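Local atomic coordinates of peroxisomal membrane protein LPX1 (Saccharomyces cerevisiae, PDB entry 2Y6U), a protein that hydrolyses acyl esters in peroxisomes, with acyl esterase, triacylglycerol lipase and phospholipase A activity. Residues R52-F57 / A137-I142; H163-I168 / V283-I288; S278-V283 / Q307-N312. One frame throughout, in Å; residues are numbered along the deposited sequence.

Contact 1: R52-F57 / A137-I142; sequences RLNLVF and ALNVVI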
# COMPACT_ATOMS: atom_id res chain seq x y z
N ARG A 52 24.22 2.07 -6.18
CA ARG A 52 24.06 1.70 -4.84
C ARG A 52 23.12 0.46 -4.79
O ARG A 52 22.00 0.51 -5.30
CB ARG A 52 23.34 2.80 -4.07
CG ARG A 52 24.16 3.89 -3.40
CD ARG A 52 24.46 4.95 -4.33
NE ARG A 52 24.20 6.30 -3.79
CZ ARG A 52 24.67 7.43 -4.35
NH1 ARG A 52 25.46 7.40 -5.44
NH2 ARG A 52 24.35 8.62 -3.80
N LEU A 53 23.53 -0.59 -4.09
CA LEU A 53 22.64 -1.73 -3.86
C LEU A 53 22.14 -1.66 -2.46
O LEU A 53 22.90 -1.50 -1.49
CB LEU A 53 23.32 -3.09 -4.06
CG LEU A 53 23.83 -3.44 -5.46
CD1 LEU A 53 24.70 -4.68 -5.39
CD2 LEU A 53 22.68 -3.67 -6.44
N ASN A 54 20.83 -1.75 -2.33
CA ASN A 54 20.20 -1.80 -1.04
C ASN A 54 19.49 -3.16 -0.89
O ASN A 54 18.81 -3.59 -1.82
CB ASN A 54 19.13 -0.68 -0.91
CG ASN A 54 19.72 0.70 -1.06
OD1 ASN A 54 20.71 0.97 -0.38
ND2 ASN A 54 19.24 1.51 -2.00
N LEU A 55 19.67 -3.78 0.24
CA LEU A 55 19.13 -5.08 0.52
C LEU A 55 18.25 -5.07 1.71
O LEU A 55 18.60 -4.51 2.73
CB LEU A 55 20.28 -6.07 0.76
CG LEU A 55 21.02 -6.65 -0.40
CD1 LEU A 55 21.40 -5.80 -1.49
CD2 LEU A 55 22.32 -7.47 0.12
N VAL A 56 17.10 -5.74 1.60
CA VAL A 56 16.15 -5.78 2.69
C VAL A 56 15.83 -7.25 2.99
O VAL A 56 15.47 -7.95 2.11
CB VAL A 56 14.86 -5.05 2.34
CG1 VAL A 56 13.85 -5.17 3.52
CG2 VAL A 56 15.17 -3.53 1.98
N PHE A 57 16.10 -7.70 4.20
CA PHE A 57 15.96 -9.14 4.51
C PHE A 57 14.81 -9.33 5.51
O PHE A 57 14.74 -8.63 6.52
CB PHE A 57 17.20 -9.68 5.24
CG PHE A 57 18.39 -9.92 4.36
CD1 PHE A 57 19.29 -8.88 4.09
CD2 PHE A 57 18.61 -11.16 3.79
CE1 PHE A 57 20.40 -9.11 3.29
CE2 PHE A 57 19.73 -11.40 3.01
CZ PHE A 57 20.62 -10.35 2.75
N ALA A 137 20.00 3.62 -7.52
CA ALA A 137 19.91 2.56 -6.56
C ALA A 137 19.29 1.35 -7.26
O ALA A 137 18.53 1.50 -8.25
CB ALA A 137 19.04 3.00 -5.44
N LEU A 138 19.63 0.18 -6.77
CA LEU A 138 18.90 -1.02 -7.06
C LEU A 138 18.60 -1.70 -5.73
O LEU A 138 19.46 -1.83 -4.90
CB LEU A 138 19.70 -1.98 -7.93
CG LEU A 138 19.90 -1.52 -9.41
CD1 LEU A 138 20.88 -2.45 -10.21
CD2 LEU A 138 18.52 -1.35 -10.24
N ASN A 139 17.34 -2.07 -5.57
CA ASN A 139 16.90 -2.56 -4.31
C ASN A 139 16.50 -4.00 -4.45
O ASN A 139 15.76 -4.35 -5.38
CB ASN A 139 15.69 -1.76 -3.91
CG ASN A 139 15.98 -0.23 -3.72
OD1 ASN A 139 17.03 0.16 -3.24
ND2 ASN A 139 15.06 0.61 -4.26
N VAL A 140 16.90 -4.79 -3.48
CA VAL A 140 16.69 -6.24 -3.52
C VAL A 140 16.02 -6.66 -2.22
O VAL A 140 16.41 -6.17 -1.16
CB VAL A 140 18.01 -6.97 -3.58
CG1 VAL A 140 17.77 -8.58 -3.61
CG2 VAL A 140 18.90 -6.43 -4.70
N VAL A 141 14.95 -7.44 -2.30
CA VAL A 141 14.29 -7.98 -1.08
C VAL A 141 14.53 -9.46 -1.06
O VAL A 141 14.42 -10.09 -2.08
CB VAL A 141 12.78 -7.64 -1.01
CG1 VAL A 141 12.02 -8.15 -2.26
CG2 VAL A 141 12.12 -8.13 0.36
N ILE A 142 14.94 -9.94 0.09
CA ILE A 142 15.28 -11.31 0.31
C ILE A 142 14.41 -11.79 1.48
O ILE A 142 14.45 -11.24 2.60
CB ILE A 142 16.78 -11.56 0.62
CG1 ILE A 142 17.70 -10.88 -0.40
CG2 ILE A 142 17.03 -13.11 0.83
CD1 ILE A 142 18.13 -9.46 -0.02
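I142 lies alongside F57 where strands 137-144 and 51-58 pair as parallel neighbours in the central sheet of the alpha/beta-hydrolase fold. The carbonyls of R52, N54 and V56 take the N-H groups of L138, V140 and I142, while the N-H groups of N54 and V56 return to the carbonyls of L138 and V140. I142 buries more surface here than any other residue. Its CB rests 3.7 Å from F57 CD2. In one of its two deposited conformers, CD1 also sits over the centre of the F57 ring, a CH-pi contact 3.9 Å from the centroid that the second conformer leaves doubtful. W68 meets the same ring. The GxSxG sequence that follows I142 is consistent with the family's nucleophile elbow, at the end of this strand. On the opposite face of the sheet V56 packs mainly on backbone, its CB 4.0 Å from V140 O, and V141 CG2 returns to V56 O. N54 on that face carries the polar contact. Chi1 of -61° puts its CG beside the backbone N, and chi2 of -50° turns the amide nearly coplanar with that of N139. N139 ND2 donates to L161 O, and N54 ND2 gives N139 OD1 a 2.9 Å bond with an N-H...O angle of 160°.

Contact 2: H163-I168 / V283-I288; sequences HLLILI and VRKRTI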
# COMPACT_ATOMS: atom_id res chain seq x y z
N HIS A 163 13.70 -4.14 -7.27
CA HIS A 163 14.02 -4.53 -8.62
C HIS A 163 14.23 -6.05 -8.75
O HIS A 163 14.18 -6.56 -9.84
CB HIS A 163 15.30 -3.81 -9.02
CG HIS A 163 15.19 -2.33 -8.95
ND1 HIS A 163 15.57 -1.62 -7.83
CD2 HIS A 163 14.64 -1.42 -9.82
CE1 HIS A 163 15.30 -0.32 -8.02
NE2 HIS A 163 14.73 -0.18 -9.22
N LEU A 164 14.61 -6.69 -7.67
CA LEU A 164 14.96 -8.13 -7.64
C LEU A 164 14.39 -8.72 -6.35
O LEU A 164 14.54 -8.12 -5.24
CB LEU A 164 16.48 -8.26 -7.66
CG LEU A 164 17.01 -9.69 -7.51
CD1 LEU A 164 16.57 -10.53 -8.77
CD2 LEU A 164 18.55 -9.64 -7.40
N LEU A 165 13.69 -9.85 -6.46
CA LEU A 165 13.11 -10.59 -5.32
C LEU A 165 13.85 -11.89 -5.21
O LEU A 165 14.08 -12.58 -6.25
CB LEU A 165 11.64 -10.88 -5.56
CG LEU A 165 10.66 -9.75 -5.25
CD1 LEU A 165 10.83 -8.43 -6.05
CD2 LEU A 165 9.26 -10.38 -5.36
N ILE A 166 14.26 -12.25 -4.00
CA ILE A 166 14.90 -13.52 -3.75
C ILE A 166 14.08 -14.18 -2.62
O ILE A 166 13.99 -13.67 -1.49
CB ILE A 166 16.36 -13.38 -3.32
CG1 ILE A 166 17.16 -12.58 -4.38
CG2 ILE A 166 16.93 -14.83 -3.05
CD1 ILE A 166 18.65 -12.42 -4.08
N LEU A 167 13.41 -15.25 -2.95
CA LEU A 167 12.51 -15.92 -2.06
C LEU A 167 13.13 -17.24 -1.65
O LEU A 167 13.39 -18.10 -2.51
CB LEU A 167 11.18 -16.16 -2.80
CG LEU A 167 10.57 -15.02 -3.60
CD1 LEU A 167 9.27 -15.49 -4.29
CD2 LEU A 167 10.29 -13.80 -2.72
N ILE A 168 13.36 -17.44 -0.36
CA ILE A 168 13.99 -18.66 0.10
C ILE A 168 12.86 -19.43 0.78
O ILE A 168 12.33 -19.01 1.81
CB ILE A 168 15.11 -18.40 1.07
CG1 ILE A 168 16.20 -17.45 0.47
CG2 ILE A 168 15.73 -19.79 1.55
CD1 ILE A 168 17.07 -16.75 1.58
N VAL A 283 3.46 -9.55 -10.42
CA VAL A 283 4.84 -9.41 -9.97
C VAL A 283 5.73 -9.69 -11.21
O VAL A 283 5.91 -10.83 -11.61
CB VAL A 283 5.19 -10.35 -8.82
CG1 VAL A 283 6.72 -10.32 -8.49
CG2 VAL A 283 4.30 -9.95 -7.57
N ARG A 284 6.22 -8.62 -11.80
CA ARG A 284 6.91 -8.68 -13.11
C ARG A 284 8.42 -8.72 -12.94
O ARG A 284 9.15 -9.01 -13.91
CB ARG A 284 6.58 -7.45 -13.94
CG ARG A 284 5.18 -7.32 -14.27
CD ARG A 284 5.18 -6.16 -15.20
NE ARG A 284 3.90 -5.50 -15.28
CZ ARG A 284 3.63 -4.56 -16.17
NH1 ARG A 284 4.58 -4.14 -17.01
NH2 ARG A 284 2.42 -4.01 -16.20
N LYS A 285 8.88 -8.55 -11.73
CA LYS A 285 10.30 -8.49 -11.43
C LYS A 285 10.98 -9.82 -11.53
O LYS A 285 10.40 -10.84 -11.22
CB LYS A 285 10.51 -7.98 -9.98
CG LYS A 285 9.82 -6.70 -9.65
CD LYS A 285 10.28 -5.49 -10.53
CE LYS A 285 9.42 -4.25 -10.29
NZ LYS A 285 9.38 -3.85 -8.87
N ARG A 286 12.25 -9.81 -11.86
CA ARG A 286 13.04 -10.99 -11.72
C ARG A 286 12.94 -11.51 -10.29
O ARG A 286 13.19 -10.77 -9.35
CB ARG A 286 14.50 -10.59 -11.98
CG ARG A 286 15.45 -11.74 -11.74
CD ARG A 286 15.52 -12.52 -12.91
NE ARG A 286 16.62 -13.51 -13.05
CZ ARG A 286 16.50 -14.66 -13.75
NH1 ARG A 286 15.32 -15.03 -14.33
NH2 ARG A 286 17.56 -15.47 -13.86
N THR A 287 12.58 -12.78 -10.15
CA THR A 287 12.34 -13.43 -8.90
C THR A 287 13.08 -14.75 -8.85
O THR A 287 12.95 -15.68 -9.78
CB THR A 287 10.82 -13.63 -8.75
OG1 THR A 287 10.16 -12.38 -8.81
CG2 THR A 287 10.51 -14.32 -7.38
N ILE A 288 13.97 -14.84 -7.90
CA ILE A 288 14.74 -16.05 -7.65
C ILE A 288 14.03 -16.83 -6.55
O ILE A 288 13.73 -16.27 -5.50
CB ILE A 288 16.13 -15.68 -7.14
CG1 ILE A 288 16.80 -14.64 -8.01
CG2 ILE A 288 16.97 -16.92 -6.93
CD1 ILE A 288 16.90 -14.98 -9.61
O HOH W 1 13.41 -7.21 -12.35
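L165 and T287 are paired neighbours on parallel strands, 164-168 and 286-292, with both side chains on the face of the alpha/beta-hydrolase sheet that meets helix 146-157. The leucine slants across the threonine, its CB 3.9 Å from T287 OG1, and its two methyls diverge. CD2 goes to V283 CG1 at 4.0 Å, whereas CD1 lies against the CB and CG of K285. L167 comes in at a slant too, pressing its CD1 to 3.5 Å from T287 CG2. T287 can offer that methyl because its OG1 stands beside the backbone N (chi1 -59°) and donates to K285 O, from above the carbonyl plane. The other face of the sheet, toward helix 330-347, has its pairs side by side. I166 and I288 run the same way with their CG1 atoms 4.2 Å apart. L164 CD1 is packed tightly against R286 CG, at 3.4 Å, while the guanidinium of R286 leads away to N312. Beneath these side chains L165 N-H bonds R286 O, I288 N-H bonds L165 O, and L167 N-H meets I288 O almost straight (179°). Nearby, a water donates to H163 O and accepts from R286 N. The side-chain contacts are thus mostly apolar, the T287 hydroxyl among them is satisfied by K285 O, and K285 NZ turns away to the carbonyls of F162 and P159 and a salt bridge with D155, which meets its charge.

Contact 3: S278-V283 / Q307-N312; sequences SNVKFV and QKTLQN
K281, whose CB meets T309 CG2 across the contact, lays its own CG on one face of the F282 ring, 4.1 Å above the plane and offset toward the rim. The ring also meets F275 of the second subunit edge-to-face, and the N279 amide is hydrogen-bonded to N279 of that subunit, so the flat groups of 278-283 serve the dimer. The other side of this segment serves the alpha/beta-hydrolase fold: it joins helix 273-279 to the end of helix 300-309, the helix of the beta-alpha-beta crossover from strand 286-292 to strand 313-318. V280 points at that helix end and crosses T309 at about a right angle, its CG1 3.8 Å from T309 CG2. T309 CG2 lies anti to its backbone N, with OG1 at chi1 -51°, which aims the methyl at K281 N as well, while OG1 bonds back to F305 O within its own helix. L310, the first residue to leave helical geometry, touches two valines with CD2, 3.7 Å from both V280 CG1 and V283 CG1. No direct hydrogen bond spans the segments; their polar links run through water. One water accepts from N312 N and lies within hydrogen-bonding distance of V283 O. A second accepts from Q311 N and has both T309 O and V283 O in reach, though acceptors outnumber its protons; V283 O stands 2.7 Å from it.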
# COMPACT_ATOMS: atom_id res chain seq x y z
N SER A 278 -3.88 -14.37 -5.77
CA SER A 278 -4.55 -13.77 -6.92
C SER A 278 -3.67 -12.69 -7.70
O SER A 278 -4.01 -12.30 -8.85
CB SER A 278 -5.81 -13.09 -6.44
OG SER A 278 -6.57 -12.63 -7.55
N ASN A 279 -2.66 -12.19 -7.03
CA ASN A 279 -1.83 -11.10 -7.47
C ASN A 279 -0.42 -11.40 -7.86
O ASN A 279 0.34 -10.51 -8.37
CB ASN A 279 -1.90 -9.93 -6.46
CG ASN A 279 -3.20 -9.25 -6.57
OD1 ASN A 279 -3.54 -8.78 -7.68
ND2 ASN A 279 -4.05 -9.30 -5.53
N VAL A 280 0.03 -12.64 -7.65
CA VAL A 280 1.38 -13.03 -8.09
C VAL A 280 1.61 -12.76 -9.60
O VAL A 280 2.71 -12.35 -9.99
CB VAL A 280 1.66 -14.50 -7.70
CG1 VAL A 280 3.06 -14.93 -8.29
CG2 VAL A 280 1.78 -14.58 -6.18
N LYS A 281 0.56 -12.86 -10.36
CA LYS A 281 0.60 -12.56 -11.78
C LYS A 281 1.04 -11.10 -12.10
O LYS A 281 1.48 -10.86 -13.24
CB LYS A 281 -0.70 -12.89 -12.48
CG LYS A 281 -1.92 -12.03 -12.08
CD LYS A 281 -3.24 -12.40 -12.69
CE LYS A 281 -4.31 -11.41 -12.25
NZ LYS A 281 -5.66 -11.82 -12.65
N PHE A 282 0.93 -10.18 -11.12
CA PHE A 282 1.32 -8.79 -11.33
C PHE A 282 2.78 -8.53 -11.00
O PHE A 282 3.29 -7.44 -11.21
CB PHE A 282 0.39 -7.85 -10.56
CG PHE A 282 -0.97 -7.79 -11.16
CD1 PHE A 282 -1.16 -7.30 -12.45
CD2 PHE A 282 -2.08 -8.28 -10.49
CE1 PHE A 282 -2.42 -7.16 -12.95
CE2 PHE A 282 -3.31 -8.22 -11.01
CZ PHE A 282 -3.53 -7.68 -12.26
N VAL A 283 3.46 -9.55 -10.42
CA VAL A 283 4.84 -9.41 -9.97
C VAL A 283 5.73 -9.69 -11.21
O VAL A 283 5.91 -10.83 -11.61
CB VAL A 283 5.19 -10.35 -8.82
CG1 VAL A 283 6.72 -10.32 -8.49
CG2 VAL A 283 4.30 -9.95 -7.57
N GLN A 307 6.25 -21.05 -10.05
CA GLN A 307 6.82 -21.25 -11.35
C GLN A 307 5.89 -20.95 -12.51
O GLN A 307 6.33 -20.58 -13.57
CB GLN A 307 7.40 -22.70 -11.43
CG GLN A 307 7.07 -23.48 -12.52
CD GLN A 307 7.61 -24.93 -12.44
OE1 GLN A 307 8.43 -25.25 -11.58
NE2 GLN A 307 7.05 -25.79 -13.25
N LYS A 308 4.62 -21.27 -12.37
CA LYS A 308 3.67 -21.08 -13.42
C LYS A 308 3.22 -19.61 -13.50
O LYS A 308 2.64 -19.19 -14.48
CB LYS A 308 2.45 -21.98 -13.18
CG LYS A 308 2.73 -23.43 -13.48
CD LYS A 308 1.69 -24.39 -12.91
CE LYS A 308 1.97 -25.85 -13.35
NZ LYS A 308 1.29 -26.83 -12.46
N THR A 309 3.44 -18.87 -12.43
CA THR A 309 2.77 -17.59 -12.31
C THR A 309 3.68 -16.33 -12.41
O THR A 309 3.23 -15.26 -12.88
CB THR A 309 1.87 -17.56 -11.02
OG1 THR A 309 1.01 -18.71 -11.00
CG2 THR A 309 0.92 -16.32 -11.06
N LEU A 310 4.90 -16.50 -12.00
CA LEU A 310 5.93 -15.47 -12.06
C LEU A 310 6.51 -15.45 -13.47
O LEU A 310 7.08 -16.46 -13.93
CB LEU A 310 6.93 -15.72 -10.99
CG LEU A 310 6.58 -15.44 -9.54
CD1 LEU A 310 7.59 -16.08 -8.57
CD2 LEU A 310 6.46 -13.89 -9.40
N GLN A 311 6.37 -14.31 -14.17
CA GLN A 311 6.81 -14.22 -15.57
C GLN A 311 8.32 -14.31 -15.70
O GLN A 311 8.79 -14.76 -16.69
CB GLN A 311 6.40 -12.88 -16.22
CG GLN A 311 4.99 -12.77 -16.65
CD GLN A 311 4.52 -11.25 -16.97
OE1 GLN A 311 5.05 -10.21 -16.41
NE2 GLN A 311 3.51 -11.17 -17.81
N ASN A 312 9.06 -13.82 -14.71
CA ASN A 312 10.50 -13.78 -14.77
C ASN A 312 11.04 -14.53 -13.59
O ASN A 312 11.26 -13.97 -12.52
CB ASN A 312 11.01 -12.31 -14.81
CG ASN A 312 12.50 -12.18 -15.16
OD1 ASN A 312 13.20 -13.21 -15.30
ND2 ASN A 312 13.00 -10.94 -15.30
O HOH W 2 8.21 -12.35 -12.35
O HOH W 3 4.48 -12.52 -13.11

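Overall arrangement
Contacts 1 and 2 are buried parallel pairings within one mixed sheet, and strands 137-144 and 164-168, adjacent in it, join them: N139 O lies 2.8 Å from H163 N, a probable hydrogen bond. Contact 3 is partly buried, near the surface and the second subunit, with its centre about 21 Å from that of contact 1. It shares V283 with contact 2, and strand 286-292 follows helix 273-279 and precedes helix 300-309 in the chain; T287 N and R286 NH1 both probably bond to N312. Chemistry follows place: regular backbone bonding through contact 1 with a side-chain amide pair added, three backbone bonds beside a bridging water in contact 2, and small methyl contacts with water-mediated polar links in contact 3.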